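Local coordinates for viral structural protein 4 (Bombyx mori cytoplasmic polyhedrosis virus, PDB 6TZ0), which binds GTP and probably works beside the RNA-dependent RNA polymerase in transcription of the double-stranded RNA genome of this virus, at residues 16-21 / 157-162; 182-185 / 190-193. All blocks are in the same frame, centred on the assembly; numbering follows the deposited sequence.

In the fold
Interaction 1 is complete by residue 162, before interaction 2 begins at 182, and their centres are about 7 Å apart on the same side of the chain's centre. They share the two-stranded parallel sheet: strand 157-159 belongs to interaction 1 and strand 182-184 to interaction 2, with probable backbone hydrogen bonds I158 O to I184 N and D160 N to I184 O. F159 packs on I184, and G17 on F193, while L198 of helix 196-201 touches both contacts. Together they bring the loop after helix 10-15 and the loop after strand 182-184 against one small sheet that also packs on the polymerase chain, away from the GTP-binding residues.

Interaction 1 (16-21 / 157-162); sequences YGLYLR and IIFDDE
The ring of Y16 slides past that of F159 and delivers its hydroxyl to D161, joining the end of one helix to the start of another. Y16 comes just before G17, whose positive phi closes helix 10-15 in a Schellman motif; D161, two residues after strand 157-159 ends, is the N-cap of helix 162-166. The backbones stay well apart, with Y16 CA and D161 CA 10.1 Å from each other, and the side chains bridge the gap. Y16 CD2 lies in the plane of the F159 ring at its edge, 3.5 Å from F159 CE2. The ring centroids are 5.5 Å apart and the planes meet at 62°, an oblique pairing. L18 adds its CD2 branch from the opposite direction, 3.8 Å from F159 CZ and again near the plane of that ring.

One hydrogen bond completes the first shell. The D161 carboxyl is thrown away from its own nitrogen (chi1 -166°), which carries OD2 to the tyrosine, and the hydroxyl meets OD2 from above the carboxylate plane, 38° out of it. Further out, Y164 of helix 162-166 meets the F159 ring, I184 and L198 also pack on F159, and K163 lies against Y16. The carboxylate is shared: D161 OD1 takes a weak, bent bond from E162 N. D161 OD2 accepts from Y16 OH at 2.8 Å.

Interaction 2 (182-185 / 190-193); sequences HIIP and IADF
I184, the last residue of strand 182-184, and P185 just after it meet A191 and D192 where the chain doubles back ahead of helix 196-201. This is a tight irregular loop leaving the parallel sheet: the closest alpha carbons are P185 CA and A191 CA, 5.8 Å apart, and no regular strand pairing follows. The carbonyl oxygen of P185 is the polar focus. D192 N reaches P185 O at 3.4 Å with an N-H...O angle of 154°, a weak hydrogen bond. A191 CA lies 3.5 Å from P185 O in a CA-H...O contact with 151° at the hydrogen, so two neighbouring donors of unequal strength converge on one acceptor.

The torsions of I184 and D192 account for much of the rest. In I184 the CG2 methyl is the branch trans to the main-chain nitrogen, and it is this methyl, rather than the CG1 arm, that faces the loop, 3.9 Å from A191 CB. D192 holds its CG between its own nitrogen and carbonyl carbon (chi1 50°), which folds the carboxylate back across the strand end. D192 OD1 then sits 3.3 Å from I184 CG2, and D192 OD2 lies 3.8 Å from P185 CG. Both oxygens border the proline ring, and OD1 also reaches the I184 methyl.

L198 of helix 196-201 packs on both I184 and A191, while the F193 side chain leads away from the strand towards L18 and strand 204-208. D192 OD1 and P185 O are also neighbours, but both are acceptors and no hydrogen bond joins them. Within the loop, A191 O stands 3.7 Å above the F193 ring plane, over its centre.

Interaction 1 (16-21 / 157-162)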
ATOM      1  N   TYR B  16     -11.380  40.630  21.037  1.00 32.54           N
ATOM      2  CA  TYR B  16     -11.449  41.148  19.675  1.00 32.54           C
ATOM      3  C   TYR B  16     -11.798  42.628  19.605  1.00 32.54           C
ATOM      4  O   TYR B  16     -11.867  43.174  18.499  1.00 32.54           O
ATOM      5  CB  TYR B  16     -12.474  40.340  18.883  1.00 32.54           C
ATOM      6  CG  TYR B  16     -11.988  38.975  18.481  1.00 32.54           C
ATOM      7  CD1 TYR B  16     -10.656  38.750  18.217  1.00 32.54           C
ATOM      8  CD2 TYR B  16     -12.852  37.894  18.440  1.00 32.54           C
ATOM      9  CE1 TYR B  16     -10.196  37.500  17.864  1.00 32.54           C
ATOM     10  CE2 TYR B  16     -12.402  36.631  18.095  1.00 32.54           C
ATOM     11  CZ  TYR B  16     -11.068  36.445  17.810  1.00 32.54           C
ATOM     12  OH  TYR B  16     -10.595  35.204  17.464  1.00 32.54           O
ATOM     13  N   GLY B  17     -12.003  43.290  20.738  1.00 31.39           N
ATOM     14  CA  GLY B  17     -12.440  44.665  20.746  1.00 31.39           C
ATOM     15  C   GLY B  17     -13.935  44.844  20.679  1.00 31.39           C
ATOM     16  O   GLY B  17     -14.400  45.894  20.226  1.00 31.39           O
ATOM     17  N   LEU B  18     -14.704  43.856  21.125  1.00 30.93           N
ATOM     18  CA  LEU B  18     -16.151  43.829  20.967  1.00 30.93           C
ATOM     19  C   LEU B  18     -16.789  43.717  22.340  1.00 30.93           C
ATOM     20  O   LEU B  18     -16.501  42.777  23.083  1.00 30.93           O
ATOM     21  CB  LEU B  18     -16.581  42.654  20.088  1.00 30.93           C
ATOM     22  CG  LEU B  18     -16.555  42.688  18.562  1.00 30.93           C
ATOM     23  CD1 LEU B  18     -15.175  42.773  17.998  1.00 30.93           C
ATOM     24  CD2 LEU B  18     -17.160  41.404  18.104  1.00 30.93           C
ATOM     25  N   TYR B  19     -17.652  44.667  22.670  1.00 31.75           N
ATOM     26  CA  TYR B  19     -18.317  44.730  23.960  1.00 31.75           C
ATOM     27  C   TYR B  19     -19.820  44.648  23.761  1.00 31.75           C
ATOM     28  O   TYR B  19     -20.363  45.296  22.866  1.00 31.75           O
ATOM     29  CB  TYR B  19     -17.961  46.028  24.673  1.00 31.75           C
ATOM     30  CG  TYR B  19     -16.543  46.071  25.165  1.00 31.75           C
ATOM     31  CD1 TYR B  19     -15.865  44.917  25.470  1.00 31.75           C
ATOM     32  CD2 TYR B  19     -15.860  47.262  25.259  1.00 31.75           C
ATOM     33  CE1 TYR B  19     -14.567  44.952  25.906  1.00 31.75           C
ATOM     34  CE2 TYR B  19     -14.556  47.297  25.699  1.00 31.75           C
ATOM     35  CZ  TYR B  19     -13.918  46.132  26.019  1.00 31.75           C
ATOM     36  OH  TYR B  19     -12.617  46.130  26.454  1.00 31.75           O
ATOM     37  N   LEU B  20     -20.485  43.850  24.592  1.00 31.87           N
ATOM     38  CA  LEU B  20     -21.927  43.689  24.477  1.00 31.87           C
ATOM     39  C   LEU B  20     -22.652  44.978  24.832  1.00 31.87           C
ATOM     40  O   LEU B  20     -22.308  45.663  25.797  1.00 31.87           O
ATOM     41  CB  LEU B  20     -22.430  42.553  25.369  1.00 31.87           C
ATOM     42  CG  LEU B  20     -22.178  41.113  24.927  1.00 31.87           C
ATOM     43  CD1 LEU B  20     -22.612  40.147  26.005  1.00 31.87           C
ATOM     44  CD2 LEU B  20     -22.927  40.833  23.648  1.00 31.87           C
ATOM     45  N   ARG B  21     -23.639  45.307  24.024  1.00 37.15           N
ATOM     46  CA  ARG B  21     -24.488  46.454  24.284  1.00 37.15           C
ATOM     47  C   ARG B  21     -25.424  46.112  25.440  1.00 37.15           C
ATOM     48  O   ARG B  21     -25.965  45.004  25.472  1.00 37.15           O
ATOM     49  CB  ARG B  21     -25.252  46.786  23.004  1.00 37.15           C
ATOM     50  CG  ARG B  21     -26.039  48.064  23.021  1.00 37.15           C
ATOM     51  CD  ARG B  21     -26.552  48.386  21.643  1.00 37.15           C
ATOM     52  NE  ARG B  21     -25.457  48.717  20.744  1.00 37.15           N
ATOM     53  CZ  ARG B  21     -25.603  48.899  19.439  1.00 37.15           C
ATOM     54  NH1 ARG B  21     -26.803  48.785  18.885  1.00 37.15           N
ATOM     55  NH2 ARG B  21     -24.553  49.196  18.688  1.00 37.15           N
ATOM     56  N   ILE B 157     -22.872  32.658  12.038  1.00 27.03           N
ATOM     57  CA  ILE B 157     -21.901  33.731  11.865  1.00 27.03           C
ATOM     58  C   ILE B 157     -20.541  33.275  12.380  1.00 27.03           C
ATOM     59  O   ILE B 157     -20.416  32.863  13.537  1.00 27.03           O
ATOM     60  CB  ILE B 157     -22.356  35.007  12.588  1.00 27.03           C
ATOM     61  CG1 ILE B 157     -23.689  35.483  12.024  1.00 27.03           C
ATOM     62  CG2 ILE B 157     -21.348  36.083  12.403  1.00 27.03           C
ATOM     63  CD1 ILE B 157     -24.343  36.516  12.857  1.00 27.03           C
ATOM     64  N   ILE B 158     -19.523  33.368  11.523  1.00 26.88           N
ATOM     65  CA  ILE B 158     -18.169  32.924  11.828  1.00 26.88           C
ATOM     66  C   ILE B 158     -17.216  34.087  11.585  1.00 26.88           C
ATOM     67  O   ILE B 158     -17.355  34.811  10.595  1.00 26.88           O
ATOM     68  CB  ILE B 158     -17.765  31.718  10.952  1.00 26.88           C
ATOM     69  CG1 ILE B 158     -18.783  30.597  11.047  1.00 26.88           C
ATOM     70  CG2 ILE B 158     -16.466  31.118  11.410  1.00 26.88           C
ATOM     71  CD1 ILE B 158     -18.569  29.533  10.020  1.00 26.88           C
ATOM     72  N   PHE B 159     -16.247  34.269  12.478  1.00 29.64           N
ATOM     73  CA  PHE B 159     -15.136  35.168  12.197  1.00 29.64           C
ATOM     74  C   PHE B 159     -14.096  34.440  11.356  1.00 29.64           C
ATOM     75  O   PHE B 159     -13.964  33.218  11.423  1.00 29.64           O
ATOM     76  CB  PHE B 159     -14.469  35.672  13.481  1.00 29.64           C
ATOM     77  CG  PHE B 159     -15.296  36.637  14.284  1.00 29.64           C
ATOM     78  CD1 PHE B 159     -16.475  37.158  13.797  1.00 29.64           C
ATOM     79  CD2 PHE B 159     -14.850  37.064  15.519  1.00 29.64           C
ATOM     80  CE1 PHE B 159     -17.215  38.041  14.546  1.00 29.64           C
ATOM     81  CE2 PHE B 159     -15.584  37.958  16.262  1.00 29.64           C
ATOM     82  CZ  PHE B 159     -16.766  38.446  15.773  1.00 29.64           C
ATOM     83  N   ASP B 160     -13.317  35.199  10.589  1.00 32.31           N
ATOM     84  CA  ASP B 160     -12.309  34.611   9.714  1.00 32.31           C
ATOM     85  C   ASP B 160     -10.934  34.567  10.385  1.00 32.31           C
ATOM     86  O   ASP B 160      -9.900  34.692   9.721  1.00 32.31           O
ATOM     87  CB  ASP B 160     -12.255  35.374   8.390  1.00 32.31           C
ATOM     88  CG  ASP B 160     -11.668  34.555   7.257  1.00 32.31           C
ATOM     89  OD1 ASP B 160     -11.329  33.377   7.484  1.00 32.31           O
ATOM     90  OD2 ASP B 160     -11.534  35.095   6.142  1.00 32.31           O
ATOM     91  N   ASP B 161     -10.912  34.413  11.702  1.00 31.83           N
ATOM     92  CA  ASP B 161      -9.705  34.276  12.500  1.00 31.83           C
ATOM     93  C   ASP B 161      -9.483  32.800  12.806  1.00 31.83           C
ATOM     94  O   ASP B 161     -10.427  32.018  12.866  1.00 31.83           O
ATOM     95  CB  ASP B 161      -9.851  35.076  13.796  1.00 31.83           C
ATOM     96  CG  ASP B 161      -8.546  35.275  14.522  1.00 31.83           C
ATOM     97  OD1 ASP B 161      -7.493  34.833  14.023  1.00 31.83           O
ATOM     98  OD2 ASP B 161      -8.575  35.874  15.612  1.00 31.83           O
ATOM     99  N   GLU B 162      -8.222  32.423  13.010  1.00 32.17           N
ATOM    100  CA  GLU B 162      -7.924  31.023  13.302  1.00 32.17           C
ATOM    101  C   GLU B 162      -8.169  30.689  14.770  1.00 32.17           C
ATOM    102  O   GLU B 162      -8.654  29.597  15.091  1.00 32.17           O
ATOM    103  CB  GLU B 162      -6.482  30.702  12.909  1.00 32.17           C
ATOM    104  CG  GLU B 162      -6.087  29.249  13.102  1.00 32.17           C
ATOM    105  CD  GLU B 162      -4.666  28.961  12.664  1.00 32.17           C
ATOM    106  OE1 GLU B 162      -3.995  29.889  12.168  1.00 32.17           O
ATOM    107  OE2 GLU B 162      -4.213  27.810  12.829  1.00 32.17           O
TER

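Interaction 2 (182-185 / 190-193)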
ATOM      1  N   HIS B 182     -22.263  33.225   7.372  1.00 27.23           N
ATOM      2  CA  HIS B 182     -21.899  34.614   7.140  1.00 27.23           C
ATOM      3  C   HIS B 182     -20.506  34.834   7.708  1.00 27.23           C
ATOM      4  O   HIS B 182     -20.327  34.886   8.926  1.00 27.23           O
ATOM      5  CB  HIS B 182     -22.909  35.556   7.780  1.00 27.23           C
ATOM      6  CG  HIS B 182     -22.678  36.993   7.444  1.00 27.23           C
ATOM      7  ND1 HIS B 182     -21.849  37.804   8.185  1.00 27.23           N
ATOM      8  CD2 HIS B 182     -23.152  37.758   6.435  1.00 27.23           C
ATOM      9  CE1 HIS B 182     -21.827  39.011   7.650  1.00 27.23           C
ATOM     10  NE2 HIS B 182     -22.610  39.010   6.589  1.00 27.23           N
ATOM     11  N   ILE B 183     -19.524  34.970   6.832  1.00 27.96           N
ATOM     12  CA  ILE B 183     -18.121  35.013   7.222  1.00 27.96           C
ATOM     13  C   ILE B 183     -17.673  36.463   7.300  1.00 27.96           C
ATOM     14  O   ILE B 183     -17.813  37.216   6.332  1.00 27.96           O
ATOM     15  CB  ILE B 183     -17.263  34.213   6.231  1.00 27.96           C
ATOM     16  CG1 ILE B 183     -17.761  32.771   6.197  1.00 27.96           C
ATOM     17  CG2 ILE B 183     -15.808  34.259   6.632  1.00 27.96           C
ATOM     18  CD1 ILE B 183     -17.261  31.989   5.045  1.00 27.96           C
ATOM     19  N   ILE B 184     -17.135  36.857   8.448  1.00 29.54           N
ATOM     20  CA  ILE B 184     -16.722  38.233   8.697  1.00 29.54           C
ATOM     21  C   ILE B 184     -15.211  38.310   8.532  1.00 29.54           C
ATOM     22  O   ILE B 184     -14.490  37.602   9.248  1.00 29.54           O
ATOM     23  CB  ILE B 184     -17.138  38.696  10.098  1.00 29.54           C
ATOM     24  CG1 ILE B 184     -18.646  38.618  10.253  1.00 29.54           C
ATOM     25  CG2 ILE B 184     -16.660  40.100  10.354  1.00 29.54           C
ATOM     26  CD1 ILE B 184     -19.111  38.910  11.637  1.00 29.54           C
ATOM     27  N   PRO B 185     -14.691  39.140   7.632  1.00 31.23           N
ATOM     28  CA  PRO B 185     -13.242  39.212   7.444  1.00 31.23           C
ATOM     29  C   PRO B 185     -12.546  39.953   8.572  1.00 31.23           C
ATOM     30  O   PRO B 185     -13.124  40.807   9.244  1.00 31.23           O
ATOM     31  CB  PRO B 185     -13.102  39.972   6.121  1.00 31.23           C
ATOM     32  CG  PRO B 185     -14.321  40.795   6.043  1.00 31.23           C
ATOM     33  CD  PRO B 185     -15.411  39.983   6.664  1.00 31.23           C
ATOM     34  N   ILE B 190      -8.436  41.587  13.562  1.00 32.55           N
ATOM     35  CA  ILE B 190      -9.554  42.338  14.112  1.00 32.55           C
ATOM     36  C   ILE B 190     -10.665  42.342  13.077  1.00 32.55           C
ATOM     37  O   ILE B 190     -10.453  42.776  11.939  1.00 32.55           O
ATOM     38  CB  ILE B 190      -9.144  43.767  14.489  1.00 32.55           C
ATOM     39  CG1 ILE B 190      -8.120  43.736  15.618  1.00 32.55           C
ATOM     40  CG2 ILE B 190     -10.348  44.572  14.904  1.00 32.55           C
ATOM     41  CD1 ILE B 190      -7.523  45.070  15.921  1.00 32.55           C
ATOM     42  N   ALA B 191     -11.839  41.854  13.466  1.00 33.41           N
ATOM     43  CA  ALA B 191     -12.978  41.831  12.560  1.00 33.41           C
ATOM     44  C   ALA B 191     -13.488  43.243  12.339  1.00 33.41           C
ATOM     45  O   ALA B 191     -13.469  44.071  13.251  1.00 33.41           O
ATOM     46  CB  ALA B 191     -14.089  40.951  13.121  1.00 33.41           C
ATOM     47  N   ASP B 192     -13.923  43.526  11.113  1.00 35.80           N
ATOM     48  CA  ASP B 192     -14.333  44.882  10.778  1.00 35.80           C
ATOM     49  C   ASP B 192     -15.652  45.238  11.452  1.00 35.80           C
ATOM     50  O   ASP B 192     -16.645  44.514  11.344  1.00 35.80           O
ATOM     51  CB  ASP B 192     -14.424  45.068   9.265  1.00 35.80           C
ATOM     52  CG  ASP B 192     -15.218  43.988   8.587  1.00 35.80           C
ATOM     53  OD1 ASP B 192     -15.518  42.974   9.237  1.00 35.80           O
ATOM     54  OD2 ASP B 192     -15.563  44.165   7.400  1.00 35.80           O
ATOM     55  N   PHE B 193     -15.652  46.369  12.147  1.00 33.66           N
ATOM     56  CA  PHE B 193     -16.745  46.767  13.018  1.00 33.66           C
ATOM     57  C   PHE B 193     -17.945  47.315  12.261  1.00 33.66           C
ATOM     58  O   PHE B 193     -18.964  47.618  12.889  1.00 33.66           O
ATOM     59  CB  PHE B 193     -16.241  47.811  14.008  1.00 33.66           C
ATOM     60  CG  PHE B 193     -15.143  47.317  14.898  1.00 33.66           C
ATOM     61  CD1 PHE B 193     -15.423  46.536  16.003  1.00 33.66           C
ATOM     62  CD2 PHE B 193     -13.829  47.642  14.634  1.00 33.66           C
ATOM     63  CE1 PHE B 193     -14.411  46.094  16.826  1.00 33.66           C
ATOM     64  CE2 PHE B 193     -12.819  47.199  15.451  1.00 33.66           C
ATOM     65  CZ  PHE B 193     -13.110  46.424  16.546  1.00 33.66           C
TER